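Local coordinates for putative secreted lipase (Streptomyces sp. W007, PDB 5H6B), which is a thermostable lipase that hydrolyses ester bonds of triacylglycerols, probably through a serine-based mechanism of the alpha/beta-hydrolase kind, at residues I43-V48 with V106-G111; A130-A135 with T193-K198; T147-F152 with E231-G236; F61-G66 with E85-F90. All coordinates share one frame; numbering follows the deposited sequence.

Contact 1 (I43-V48 with V106-G111). With ZN (zinc ion), chain B.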
loop_
_atom_site.group_PDB
_atom_site.type_symbol
_atom_site.label_atom_id
_atom_site.label_comp_id
_atom_site.label_asym_id
_atom_site.label_seq_id
_atom_site.Cartn_x
_atom_site.Cartn_y
_atom_site.Cartn_z
ATOM N N ILE A 43 -2.412 12.244 -2.673
ATOM C CA ILE A 43 -3.486 12.921 -1.919
ATOM C C ILE A 43 -4.799 12.141 -1.939
ATOM O O ILE A 43 -5.352 11.843 -0.887
ATOM C CB ILE A 43 -3.741 14.363 -2.428
ATOM C CG1 ILE A 43 -2.459 15.200 -2.374
ATOM C CG2 ILE A 43 -4.873 15.037 -1.650
ATOM C CD1 ILE A 43 -1.680 15.092 -1.082
ATOM N N ASP A 44 -5.277 11.821 -3.134
ATOM C CA ASP A 44 -6.638 11.298 -3.333
ATOM C C ASP A 44 -6.878 9.917 -2.769
ATOM O O ASP A 44 -7.977 9.637 -2.280
ATOM C CB ASP A 44 -7.015 11.287 -4.825
ATOM C CG ASP A 44 -7.165 12.680 -5.396
ATOM O OD1 ASP A 44 -7.556 13.594 -4.652
ATOM O OD2 ASP A 44 -6.888 12.870 -6.594
ATOM N N ASN A 45 -5.865 9.057 -2.835
ATOM C CA ASN A 45 -5.985 7.711 -2.270
ATOM C C ASN A 45 -6.186 7.793 -0.746
ATOM O O ASN A 45 -6.809 6.924 -0.164
ATOM C CB ASN A 45 -4.745 6.870 -2.605
ATOM C CG ASN A 45 -5.033 5.356 -2.667
ATOM O OD1 ASN A 45 -5.746 4.779 -1.839
ATOM N ND2 ASN A 45 -4.450 4.712 -3.638
ATOM N N TRP A 46 -5.682 8.863 -0.125
ATOM C CA TRP A 46 -5.486 8.908 1.309
ATOM C C TRP A 46 -6.292 9.977 2.031
ATOM O O TRP A 46 -6.020 10.242 3.203
ATOM C CB TRP A 46 -3.987 9.063 1.598
ATOM C CG TRP A 46 -3.183 8.013 0.911
ATOM C CD1 TRP A 46 -2.161 8.210 0.035
ATOM C CD2 TRP A 46 -3.342 6.584 1.027
ATOM N NE1 TRP A 46 -1.673 7.010 -0.395
ATOM C CE2 TRP A 46 -2.387 5.994 0.189
ATOM C CE3 TRP A 46 -4.192 5.755 1.769
ATOM C CZ2 TRP A 46 -2.255 4.618 0.060
ATOM C CZ3 TRP A 46 -4.069 4.365 1.630
ATOM C CH2 TRP A 46 -3.103 3.816 0.788
ATOM N N LEU A 47 -7.312 10.548 1.375
ATOM C CA LEU A 47 -8.179 11.554 2.018
ATOM C C LEU A 47 -8.903 11.064 3.287
ATOM O O LEU A 47 -9.222 11.883 4.144
ATOM C CB LEU A 47 -9.214 12.122 1.040
ATOM C CG LEU A 47 -8.641 12.989 -0.093
ATOM C CD1 LEU A 47 -9.740 13.310 -1.091
ATOM C CD2 LEU A 47 -8.016 14.264 0.437
ATOM N N VAL A 48 -9.169 9.760 3.411
ATOM C CA VAL A 48 -9.726 9.233 4.654
ATOM C C VAL A 48 -8.614 8.733 5.572
ATOM O O VAL A 48 -8.521 9.177 6.711
ATOM C CB VAL A 48 -10.805 8.153 4.401
ATOM C CG1 VAL A 48 -11.300 7.559 5.718
ATOM C CG2 VAL A 48 -11.975 8.752 3.622
ATOM N N VAL A 106 2.312 1.657 4.532
ATOM C CA VAL A 106 0.968 1.204 4.210
ATOM C C VAL A 106 0.719 1.469 2.731
ATOM O O VAL A 106 0.892 2.590 2.264
ATOM C CB VAL A 106 -0.124 1.899 5.045
ATOM C CG1 VAL A 106 -1.490 1.306 4.696
ATOM C CG2 VAL A 106 0.150 1.749 6.539
ATOM N N GLY A 107 0.289 0.437 2.010
ATOM C CA GLY A 107 0.060 0.544 0.583
ATOM C C GLY A 107 -1.217 -0.112 0.089
ATOM O O GLY A 107 -1.621 -1.163 0.578
ATOM N N HIS A 108 -1.833 0.507 -0.907
ATOM C CA HIS A 108 -3.066 0.010 -1.512
ATOM C C HIS A 108 -2.761 -0.542 -2.885
ATOM O O HIS A 108 -2.148 0.157 -3.707
ATOM C CB HIS A 108 -4.082 1.156 -1.634
ATOM C CG HIS A 108 -5.409 0.735 -2.201
ATOM N ND1 HIS A 108 -6.287 1.623 -2.785
ATOM C CD2 HIS A 108 -5.990 -0.482 -2.299
ATOM C CE1 HIS A 108 -7.355 0.968 -3.198
ATOM N NE2 HIS A 108 -7.196 -0.308 -2.919
ATOM N N SER A 109 -3.198 -1.786 -3.138
ATOM C CA SER A 109 -3.185 -2.362 -4.492
ATOM C C SER A 109 -1.746 -2.464 -5.000
ATOM O O SER A 109 -0.902 -2.980 -4.259
ATOM C CB SER A 109 -4.092 -1.541 -5.421
ATOM O OG SER A 109 -4.252 -2.207 -6.649
ATOM N N GLN A 110 -1.426 -1.938 -6.190
ATOM C CA GLN A 110 -0.009 -1.813 -6.591
ATOM C C GLN A 110 0.902 -1.294 -5.481
ATOM O O GLN A 110 2.037 -1.766 -5.347
ATOM C CB GLN A 110 0.183 -0.925 -7.822
ATOM C CG GLN A 110 1.631 -0.873 -8.332
ATOM C CD GLN A 110 1.827 0.028 -9.556
ATOM O OE1 GLN A 110 0.884 0.339 -10.290
ATOM N NE2 GLN A 110 3.057 0.423 -9.785
ATOM N N GLY A 111 0.435 -0.332 -4.692
ATOM C CA GLY A 111 1.271 0.238 -3.637
ATOM C C GLY A 111 1.550 -0.667 -2.447
ATOM O O GLY A 111 2.462 -0.402 -1.675
HETATM ZN ZN ZN B . -7.462 15.554 -5.531
HETATM O O HOH W 1 -8.592 16.436 -3.368
HETATM O O HOH W 2 -5.627 16.256 -6.161
#
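Trp46 and His108 make the main apolar contact here, the six-membered end of the indole advancing on the end of the strand until CH2 of Trp46 is 3.7 Å from CB of His108. Gly107 C lies near the indole plane at its edge, 4.4 Å from Trp46 CH2. A long flat side chain suits this place, because even the nearest CA atoms, of Asn45 and His108, are 8.3 Å apart. Asn45 adds its CB over one indole face.

The Asn45 amide lies beside the ND1 edge of the His108 ring, the two planes 82° apart. His108 holds its CG anti to the backbone N (chi1 -178°), which brings that edge beside the amide; its NE2 is hydrogen-bonded to His232 O. With an alanine in place of Asn45, the ND1 edge of His108 would probably lose its polar neighbour.

Next to Asn45, Asp44 OD1 binds zinc at 2.1 Å, alongside two waters and a further atom from elsewhere in the structure. In the backbone, Gly111 N bonds to His108 O at 2.8 Å across a tight turn around Ser109, the presumed nucleophile of a GxSxG elbow; Gly107 fits because a CB there would run into Gly111 O.

Strand 103-108 is hydrogen-bonded to strand 32-35 on one side and to strand 128-134 on the other, Val106 packs on helix 240-250, and Trp46 also touches Leu34 and Trp17.

Contact 2 (A130-A135 with T193-K198)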
loop_
_atom_site.group_PDB
_atom_site.type_symbol
_atom_site.label_atom_id
_atom_site.label_comp_id
_atom_site.label_asym_id
_atom_site.label_seq_id
_atom_site.Cartn_x
_atom_site.Cartn_y
_atom_site.Cartn_z
ATOM N N ALA A 130 7.424 -2.438 9.287
ATOM C CA ALA A 130 6.174 -3.078 8.894
ATOM C C ALA A 130 5.692 -2.626 7.514
ATOM O O ALA A 130 5.833 -1.456 7.130
ATOM C CB ALA A 130 5.092 -2.845 9.944
ATOM N N LEU A 131 5.168 -3.593 6.760
ATOM C CA LEU A 131 4.524 -3.342 5.499
ATOM C C LEU A 131 3.101 -3.854 5.589
ATOM O O LEU A 131 2.873 -5.070 5.688
ATOM C CB LEU A 131 5.255 -4.046 4.352
ATOM C CG LEU A 131 4.569 -3.946 2.975
ATOM C CD1 LEU A 131 4.278 -2.506 2.557
ATOM C CD2 LEU A 131 5.399 -4.646 1.928
ATOM N N VAL A 132 2.156 -2.919 5.515
ATOM C CA VAL A 132 0.740 -3.216 5.504
ATOM C C VAL A 132 0.234 -3.010 4.093
ATOM O O VAL A 132 0.351 -1.916 3.541
ATOM C CB VAL A 132 -0.012 -2.302 6.478
ATOM C CG1 VAL A 132 -1.472 -2.716 6.593
ATOM C CG2 VAL A 132 0.685 -2.320 7.836
ATOM N N GLY A 133 -0.319 -4.079 3.523
ATOM C CA GLY A 133 -0.852 -4.098 2.178
ATOM C C GLY A 133 -2.364 -4.211 2.252
ATOM O O GLY A 133 -2.880 -5.094 2.928
ATOM N N ILE A 134 -3.061 -3.306 1.558
ATOM C CA ILE A 134 -4.500 -3.328 1.445
ATOM C C ILE A 134 -4.775 -3.674 -0.006
ATOM O O ILE A 134 -4.331 -2.974 -0.907
ATOM C CB ILE A 134 -5.135 -1.961 1.783
ATOM C CG1 ILE A 134 -4.554 -1.389 3.074
ATOM C CG2 ILE A 134 -6.645 -2.102 1.917
ATOM C CD1 ILE A 134 -5.100 -0.021 3.433
ATOM N N ALA A 135 -5.470 -4.784 -0.208
ATOM C CA ALA A 135 -5.703 -5.366 -1.518
ATOM C C ALA A 135 -4.463 -5.426 -2.413
ATOM O O ALA A 135 -4.546 -5.121 -3.593
ATOM C CB ALA A 135 -6.855 -4.653 -2.205
ATOM N N THR A 193 1.465 -7.354 7.097
ATOM C CA THR A 193 0.012 -7.570 7.208
ATOM C C THR A 193 -0.611 -7.397 5.809
ATOM O O THR A 193 -0.157 -6.577 5.009
ATOM C CB THR A 193 -0.637 -6.593 8.213
ATOM O OG1 THR A 193 0.087 -6.619 9.457
ATOM C CG2 THR A 193 -2.118 -6.922 8.468
ATOM N N VAL A 194 -1.604 -8.224 5.504
ATOM C CA VAL A 194 -2.367 -8.120 4.272
ATOM C C VAL A 194 -3.843 -8.130 4.659
ATOM O O VAL A 194 -4.291 -8.985 5.427
ATOM C CB VAL A 194 -2.078 -9.263 3.290
ATOM C CG1 VAL A 194 -2.949 -9.144 2.050
ATOM C CG2 VAL A 194 -0.619 -9.282 2.892
ATOM N N ILE A 195 -4.577 -7.145 4.147
ATOM C CA ILE A 195 -6.005 -7.054 4.335
ATOM C C ILE A 195 -6.592 -7.144 2.933
ATOM O O ILE A 195 -6.307 -6.308 2.072
ATOM C CB ILE A 195 -6.407 -5.740 5.027
ATOM C CG1 ILE A 195 -5.641 -5.559 6.341
ATOM C CG2 ILE A 195 -7.910 -5.709 5.260
ATOM C CD1 ILE A 195 -5.589 -4.138 6.832
ATOM N N ALA A 196 -7.401 -8.183 2.722
ATOM C CA ALA A 196 -8.013 -8.490 1.458
ATOM C C ALA A 196 -9.510 -8.592 1.633
ATOM O O ALA A 196 -10.007 -8.828 2.749
ATOM C CB ALA A 196 -7.461 -9.799 0.914
ATOM N N THR A 197 -10.215 -8.432 0.515
ATOM C CA THR A 197 -11.674 -8.582 0.463
ATOM C C THR A 197 -12.028 -9.665 -0.567
ATOM O O THR A 197 -11.466 -9.723 -1.680
ATOM C CB THR A 197 -12.407 -7.264 0.124
ATOM O OG1 THR A 197 -13.789 -7.530 -0.111
ATOM C CG2 THR A 197 -11.825 -6.566 -1.116
ATOM N N LYS A 198 -12.997 -10.492 -0.207
ATOM C CA LYS A 198 -13.398 -11.616 -1.028
ATOM C C LYS A 198 -14.191 -11.121 -2.224
ATOM O O LYS A 198 -14.374 -11.859 -3.158
ATOM C CB LYS A 198 -14.234 -12.607 -0.216
ATOM C CG LYS A 198 -15.707 -12.238 -0.119
ATOM C CD LYS A 198 -16.404 -12.923 1.034
ATOM C CE LYS A 198 -16.476 -14.418 0.852
ATOM N NZ LYS A 198 -17.075 -15.002 2.081
HETATM O O HOH W 3 2.117 -6.773 3.670
#
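Gly133 and Thr193 lie in a ladder of four backbone hydrogen bonds between two parallel strands, whose short axes run 4.7 Å apart at only 9°. Gly133 N donates to Thr193 O over 2.9 Å, and Thr193 N to Leu131 O over 3.0 Å. Farther along, Ile195 N reaches Gly133 O and Ala135 N reaches Ile195 O, both nearly along the C=O axis. Gly133, Thr193 and Ile195 each bond to two residues of the other strand, while those between turn their N-H and C=O away from this partner, as in parallel pairing. Weaker CA-H...O contacts fill in between, such as Val194 CA to Gly133 O at 3.4 Å. A water donates to both Leu131 O (2.7 Å) and Thr193 O (2.6 Å).

These are adjacent strands of the central parallel sheet of the alpha/beta-hydrolase fold, strand 103-108 flanking 128-134 on its other side.

Side chains meet more loosely. Val132, Ile134, Thr193 and Ile195 share one face, which helix 240-250 covers; there Val132 CG1 lies 4.4 Å from Ile195 CD1. Beta-branched residues suit such extended backbone. Ile195 sets CG1 anti to its carbonyl carbon (chi1 -54°), and its CD1 end leans toward Val132. Val194 points to the other face, as would a side chain at Gly133. Beyond the strand, Ala135 leaves the extended conformation (phi 45°), and its methyl touches His232, Ile235 and Asp200.

Contact 3 (T147-F152 with E231-G236)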
loop_
_atom_site.group_PDB
_atom_site.type_symbol
_atom_site.label_atom_id
_atom_site.label_comp_id
_atom_site.label_asym_id
_atom_site.label_seq_id
_atom_site.Cartn_x
_atom_site.Cartn_y
_atom_site.Cartn_z
ATOM N N THR A 147 -8.336 -3.537 -16.031
ATOM C CA THR A 147 -9.386 -2.781 -16.725
ATOM C C THR A 147 -10.614 -2.540 -15.836
ATOM O O THR A 147 -11.363 -1.604 -16.068
ATOM C CB THR A 147 -9.847 -3.450 -18.049
ATOM O OG1 THR A 147 -10.505 -4.693 -17.773
ATOM C CG2 THR A 147 -8.669 -3.680 -19.011
ATOM N N LYS A 148 -10.817 -3.361 -14.812
ATOM C CA LYS A 148 -11.903 -3.129 -13.861
ATOM C C LYS A 148 -11.701 -1.920 -12.936
ATOM O O LYS A 148 -12.652 -1.497 -12.270
ATOM C CB LYS A 148 -12.217 -4.407 -13.077
ATOM C CG LYS A 148 -12.582 -5.563 -14.002
ATOM C CD LYS A 148 -13.547 -6.546 -13.360
ATOM C CE LYS A 148 -13.628 -7.844 -14.158
ATOM N NZ LYS A 148 -14.002 -7.569 -15.573
ATOM N N LEU A 149 -10.485 -1.371 -12.896
ATOM C CA LEU A 149 -10.248 -0.047 -12.287
ATOM C C LEU A 149 -10.797 1.141 -13.093
ATOM O O LEU A 149 -11.128 2.173 -12.515
ATOM C CB LEU A 149 -8.763 0.199 -12.065
ATOM C CG LEU A 149 -8.011 -0.679 -11.079
ATOM C CD1 LEU A 149 -6.504 -0.535 -11.287
ATOM C CD2 LEU A 149 -8.425 -0.362 -9.637
ATOM N N LEU A 150 -10.890 0.997 -14.412
ATOM C CA LEU A 150 -11.170 2.134 -15.300
ATOM C C LEU A 150 -12.461 2.907 -14.992
ATOM O O LEU A 150 -12.464 4.140 -15.052
ATOM C CB LEU A 150 -11.148 1.694 -16.765
ATOM C CG LEU A 150 -9.799 1.210 -17.309
ATOM C CD1 LEU A 150 -10.010 0.795 -18.754
ATOM C CD2 LEU A 150 -8.701 2.260 -17.216
ATOM N N PRO A 151 -13.541 2.210 -14.604
ATOM C CA PRO A 151 -14.754 2.969 -14.281
ATOM C C PRO A 151 -14.601 3.982 -13.138
ATOM O O PRO A 151 -15.410 4.910 -13.032
ATOM C CB PRO A 151 -15.755 1.871 -13.901
ATOM C CG PRO A 151 -15.270 0.659 -14.644
ATOM C CD PRO A 151 -13.779 0.757 -14.556
ATOM N N PHE A 152 -13.598 3.784 -12.278
ATOM C CA PHE A 152 -13.323 4.688 -11.173
ATOM C C PHE A 152 -12.420 5.834 -11.596
ATOM O O PHE A 152 -12.394 6.863 -10.939
ATOM C CB PHE A 152 -12.672 3.923 -10.008
ATOM C CG PHE A 152 -13.575 2.901 -9.370
ATOM C CD1 PHE A 152 -14.396 3.254 -8.320
ATOM C CD2 PHE A 152 -13.601 1.576 -9.827
ATOM C CE1 PHE A 152 -15.233 2.326 -7.727
ATOM C CE2 PHE A 152 -14.442 0.638 -9.246
ATOM C CZ PHE A 152 -15.254 1.012 -8.183
ATOM N N GLU A 231 -15.238 -3.636 -2.381
ATOM C CA GLU A 231 -14.447 -4.209 -3.462
ATOM C C GLU A 231 -13.045 -3.555 -3.461
ATOM O O GLU A 231 -12.634 -2.956 -2.463
ATOM C CB GLU A 231 -15.203 -4.133 -4.806
ATOM C CG GLU A 231 -15.762 -2.767 -5.222
ATOM C CD GLU A 231 -14.710 -1.677 -5.267
ATOM O OE1 GLU A 231 -14.677 -0.833 -4.330
ATOM O OE2 GLU A 231 -13.891 -1.672 -6.218
ATOM N N HIS A 232 -12.320 -3.683 -4.563
ATOM C CA HIS A 232 -10.904 -3.368 -4.606
ATOM C C HIS A 232 -10.588 -1.894 -4.295
ATOM O O HIS A 232 -9.636 -1.601 -3.560
ATOM C CB HIS A 232 -10.342 -3.764 -5.967
ATOM C CG HIS A 232 -8.867 -3.586 -6.089
ATOM N ND1 HIS A 232 -7.957 -4.505 -5.609
ATOM C CD2 HIS A 232 -8.136 -2.596 -6.658
ATOM C CE1 HIS A 232 -6.731 -4.081 -5.857
ATOM N NE2 HIS A 232 -6.813 -2.931 -6.504
ATOM N N VAL A 233 -11.380 -0.980 -4.841
ATOM C CA VAL A 233 -11.081 0.430 -4.686
ATOM C C VAL A 233 -11.497 0.930 -3.307
ATOM O O VAL A 233 -10.711 1.581 -2.629
ATOM C CB VAL A 233 -11.687 1.271 -5.847
ATOM C CG1 VAL A 233 -11.485 2.771 -5.615
ATOM C CG2 VAL A 233 -11.019 0.853 -7.159
ATOM N N ALA A 234 -12.716 0.584 -2.910
ATOM C CA ALA A 234 -13.294 1.022 -1.656
ATOM C C ALA A 234 -12.449 0.649 -0.451
ATOM O O ALA A 234 -12.240 1.486 0.432
ATOM C CB ALA A 234 -14.701 0.458 -1.494
ATOM N N ILE A 235 -11.953 -0.589 -0.430
ATOM C CA ILE A 235 -11.203 -1.104 0.722
ATOM C C ILE A 235 -9.964 -0.249 1.049
ATOM O O ILE A 235 -9.650 -0.059 2.215
ATOM C CB ILE A 235 -10.845 -2.608 0.568
ATOM C CG1 ILE A 235 -10.358 -3.213 1.901
ATOM C CG2 ILE A 235 -9.804 -2.844 -0.512
ATOM C CD1 ILE A 235 -10.029 -4.693 1.788
ATOM N N GLY A 236 -9.286 0.283 0.038
ATOM C CA GLY A 236 -8.113 1.129 0.282
ATOM C C GLY A 236 -8.311 2.630 0.294
ATOM O O GLY A 236 -7.351 3.372 0.500
#
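Val233 sits over the ring of Phe152, its CG2 3.9 Å from the centroid and 16° off the normal, a CH-pi contact. The same methyl touches Leu149 CD2 at 3.8 Å. Val233 keeps CG2 anti to its carbonyl carbon (CG1 anti to the backbone N, chi1 175°), which turns that methyl toward the loop. On the buried side, Leu149 CD2 also reaches His232 CD2 at 3.7 Å; a branched aliphatic chain suits this spot, pressing on the imidazole without competing for its nitrogens.

The solvent side belongs to Phe152, which is exposed where Leu149 and His232 are buried. Its CZ comes within 3.6 Å of Glu231 OE2, with ring and carboxylate planes 22° apart, while the carboxylate is spent on capping the helix that follows: OE1 accepts from Ala234 N (2.8 Å) and OE2 from Val233 N (2.9 Å). A glutamate reaches both by bending back at chi2, and Gln201 gives OE2 a further bond.

The loop after helix 143-147 thus packs on the start of helix 232-237, which places His232 between Asp200, bonded to ND1, and Ser109, bonded to NE2, a geometry consistent with a catalytic triad.

Contact 4 (F61-G66 with E85-F90). With ZN (zinc ion), chain C.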
loop_
_atom_site.group_PDB
_atom_site.type_symbol
_atom_site.label_atom_id
_atom_site.label_comp_id
_atom_site.label_asym_id
_atom_site.label_seq_id
_atom_site.Cartn_x
_atom_site.Cartn_y
_atom_site.Cartn_z
ATOM N N PHE A 61 3.216 10.405 5.882
ATOM C CA PHE A 61 3.794 10.910 4.641
ATOM C C PHE A 61 3.258 10.074 3.493
ATOM O O PHE A 61 2.990 8.882 3.679
ATOM C CB PHE A 61 5.317 10.819 4.675
ATOM C CG PHE A 61 5.944 11.712 5.701
ATOM C CD1 PHE A 61 6.053 11.301 7.029
ATOM C CD2 PHE A 61 6.402 12.990 5.349
ATOM C CE1 PHE A 61 6.607 12.136 7.982
ATOM C CE2 PHE A 61 6.958 13.823 6.303
ATOM C CZ PHE A 61 7.064 13.394 7.617
ATOM N N SER A 62 3.076 10.694 2.328
ATOM C CA SER A 62 2.565 9.987 1.147
ATOM C C SER A 62 3.279 10.470 -0.095
ATOM O O SER A 62 3.439 11.666 -0.273
ATOM C CB SER A 62 1.070 10.228 1.012
ATOM O OG SER A 62 0.799 11.600 0.772
ATOM N N LEU A 63 3.721 9.545 -0.940
ATOM C CA LEU A 63 4.465 9.892 -2.162
ATOM C C LEU A 63 3.657 9.676 -3.416
ATOM O O LEU A 63 2.734 8.846 -3.449
ATOM C CB LEU A 63 5.739 9.040 -2.291
ATOM C CG LEU A 63 5.686 7.658 -2.989
ATOM C CD1 LEU A 63 7.077 7.113 -3.280
ATOM C CD2 LEU A 63 4.888 6.652 -2.168
ATOM N N ASP A 64 4.080 10.368 -4.469
ATOM C CA ASP A 64 3.653 10.093 -5.834
ATOM C C ASP A 64 4.703 9.197 -6.475
ATOM O O ASP A 64 5.862 9.436 -6.286
ATOM C CB ASP A 64 3.601 11.405 -6.630
ATOM C CG ASP A 64 2.213 11.984 -6.760
ATOM O OD1 ASP A 64 1.236 11.480 -6.172
ATOM O OD2 ASP A 64 2.099 12.960 -7.520
ATOM N N TYR A 65 4.313 8.227 -7.294
ATOM C CA TYR A 65 5.272 7.292 -7.918
ATOM C C TYR A 65 4.681 6.829 -9.235
ATOM O O TYR A 65 3.471 6.761 -9.342
ATOM C CB TYR A 65 5.602 6.089 -6.995
ATOM C CG TYR A 65 4.531 5.012 -6.885
ATOM C CD1 TYR A 65 4.369 4.054 -7.884
ATOM C CD2 TYR A 65 3.688 4.948 -5.785
ATOM C CE1 TYR A 65 3.399 3.071 -7.798
ATOM C CE2 TYR A 65 2.712 3.967 -5.690
ATOM C CZ TYR A 65 2.572 3.024 -6.702
ATOM O OH TYR A 65 1.607 2.033 -6.647
ATOM N N GLY A 66 5.522 6.520 -10.227
ATOM C CA GLY A 66 5.060 5.980 -11.501
ATOM C C GLY A 66 4.345 7.007 -12.351
ATOM O O GLY A 66 3.505 6.642 -13.182
ATOM N N GLU A 85 12.390 2.536 -6.792
ATOM C CA GLU A 85 13.509 3.455 -6.546
ATOM C C GLU A 85 13.016 4.797 -6.043
ATOM O O GLU A 85 13.629 5.369 -5.147
ATOM C CB GLU A 85 14.414 3.619 -7.778
ATOM C CG GLU A 85 15.574 4.627 -7.639
ATOM C CD GLU A 85 16.440 4.472 -6.369
ATOM O OE1 GLU A 85 16.661 3.326 -5.892
ATOM O OE2 GLU A 85 16.912 5.515 -5.842
ATOM N N GLN A 86 11.900 5.297 -6.576
ATOM C CA GLN A 86 11.294 6.542 -6.034
ATOM C C GLN A 86 10.923 6.390 -4.555
ATOM O O GLN A 86 11.109 7.311 -3.748
ATOM C CB GLN A 86 10.043 6.939 -6.811
ATOM C CG GLN A 86 10.279 7.340 -8.244
ATOM C CD GLN A 86 8.976 7.576 -8.961
ATOM O OE1 GLN A 86 8.314 6.644 -9.404
ATOM N NE2 GLN A 86 8.594 8.830 -9.074
ATOM N N LEU A 87 10.384 5.218 -4.223
ATOM C CA LEU A 87 10.022 4.880 -2.846
ATOM C C LEU A 87 11.264 4.881 -1.949
ATOM O O LEU A 87 11.228 5.423 -0.835
ATOM C CB LEU A 87 9.310 3.513 -2.801
ATOM C CG LEU A 87 8.988 2.929 -1.426
ATOM C CD1 LEU A 87 8.017 3.829 -0.684
ATOM C CD2 LEU A 87 8.441 1.512 -1.543
ATOM N N ASP A 88 12.344 4.281 -2.458
ATOM C CA ASP A 88 13.660 4.270 -1.795
ATOM C C ASP A 88 14.111 5.675 -1.386
ATOM O O ASP A 88 14.323 5.934 -0.187
ATOM C CB ASP A 88 14.703 3.595 -2.706
ATOM C CG ASP A 88 16.027 3.281 -2.002
ATOM O OD1 ASP A 88 16.239 3.662 -0.819
ATOM O OD2 ASP A 88 16.861 2.638 -2.674
ATOM N N VAL A 89 14.224 6.571 -2.373
ATOM C CA VAL A 89 14.576 7.993 -2.136
ATOM C C VAL A 89 13.608 8.651 -1.139
ATOM O O VAL A 89 14.027 9.370 -0.216
ATOM C CB VAL A 89 14.584 8.802 -3.462
ATOM C CG1 VAL A 89 14.636 10.309 -3.211
ATOM C CG2 VAL A 89 15.745 8.366 -4.351
ATOM N N PHE A 90 12.314 8.392 -1.314
ATOM C CA PHE A 90 11.293 9.007 -0.454
ATOM C C PHE A 90 11.403 8.566 1.017
ATOM O O PHE A 90 11.296 9.404 1.919
ATOM C CB PHE A 90 9.891 8.745 -1.010
ATOM C CG PHE A 90 8.803 9.515 -0.311
ATOM C CD1 PHE A 90 8.486 10.799 -0.704
ATOM C CD2 PHE A 90 8.094 8.946 0.749
ATOM C CE1 PHE A 90 7.481 11.509 -0.068
ATOM C CE2 PHE A 90 7.084 9.644 1.383
ATOM C CZ PHE A 90 6.778 10.934 0.973
HETATM ZN ZN ZN C . 0.716 13.533 -8.601
#
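Strand 61-63 and helix 85-90 run roughly antiparallel, at 150°, with their axes 9.9 Å apart. Together they are part of a beta-alpha-beta crossover of the alpha/beta-hydrolase fold, in which helix 80-98 links strand 59-63 to strand 103-108, with strand 32-35 lying between the two in the sheet.

Phe90 fills the gap between helix and sheet. One face of its ring meets Leu63, whose CB is 3.5 Å from the centroid and 8° off the normal, while Phe61 CB approaches the ring edge at 3.9 Å from CE2. The ring reaches the strand because CG is anti to the backbone N (chi1 -171°). A serine in place of Phe90 would probably leave Leu63 CB and Phe61 CB facing a gap between helix and strand. Leu63 sends CD1 to Leu87 CA (3.7 Å), leucine's length suiting the distance to the helix.

Farther along the segment, Asp64 turns outward and binds zinc through OD2, with His75. Gly66, at a positive phi that a residue without a side chain tolerates well, is held by Gln86. The extended glutamine places OE1 2.9 Å from Gly66 N, the N-H meeting a lone pair in the carbonyl plane.

How the contacts relate
Contacts 1, 2 and 3 close around the presumed active site. Ser109 of contact 1 has its OG 2.7 Å from NE2 of His232 in contact 3, and the centres of these contacts are 12 Å apart. Contact 2 supports the same serine from the neighbouring strand: Ser109 N lies 2.8 Å from Ile134 O, and Ala135 O comes 3.3 Å from His232 CE1. Contact 4 is nested in the chain loop that contact 1 closes and belongs to the far part of the sheet; it reaches contact 1 through Tyr65, whose OH is 3.3 Å from Gly111 N, but stays about 10 Å from contact 3 at the nearest atoms.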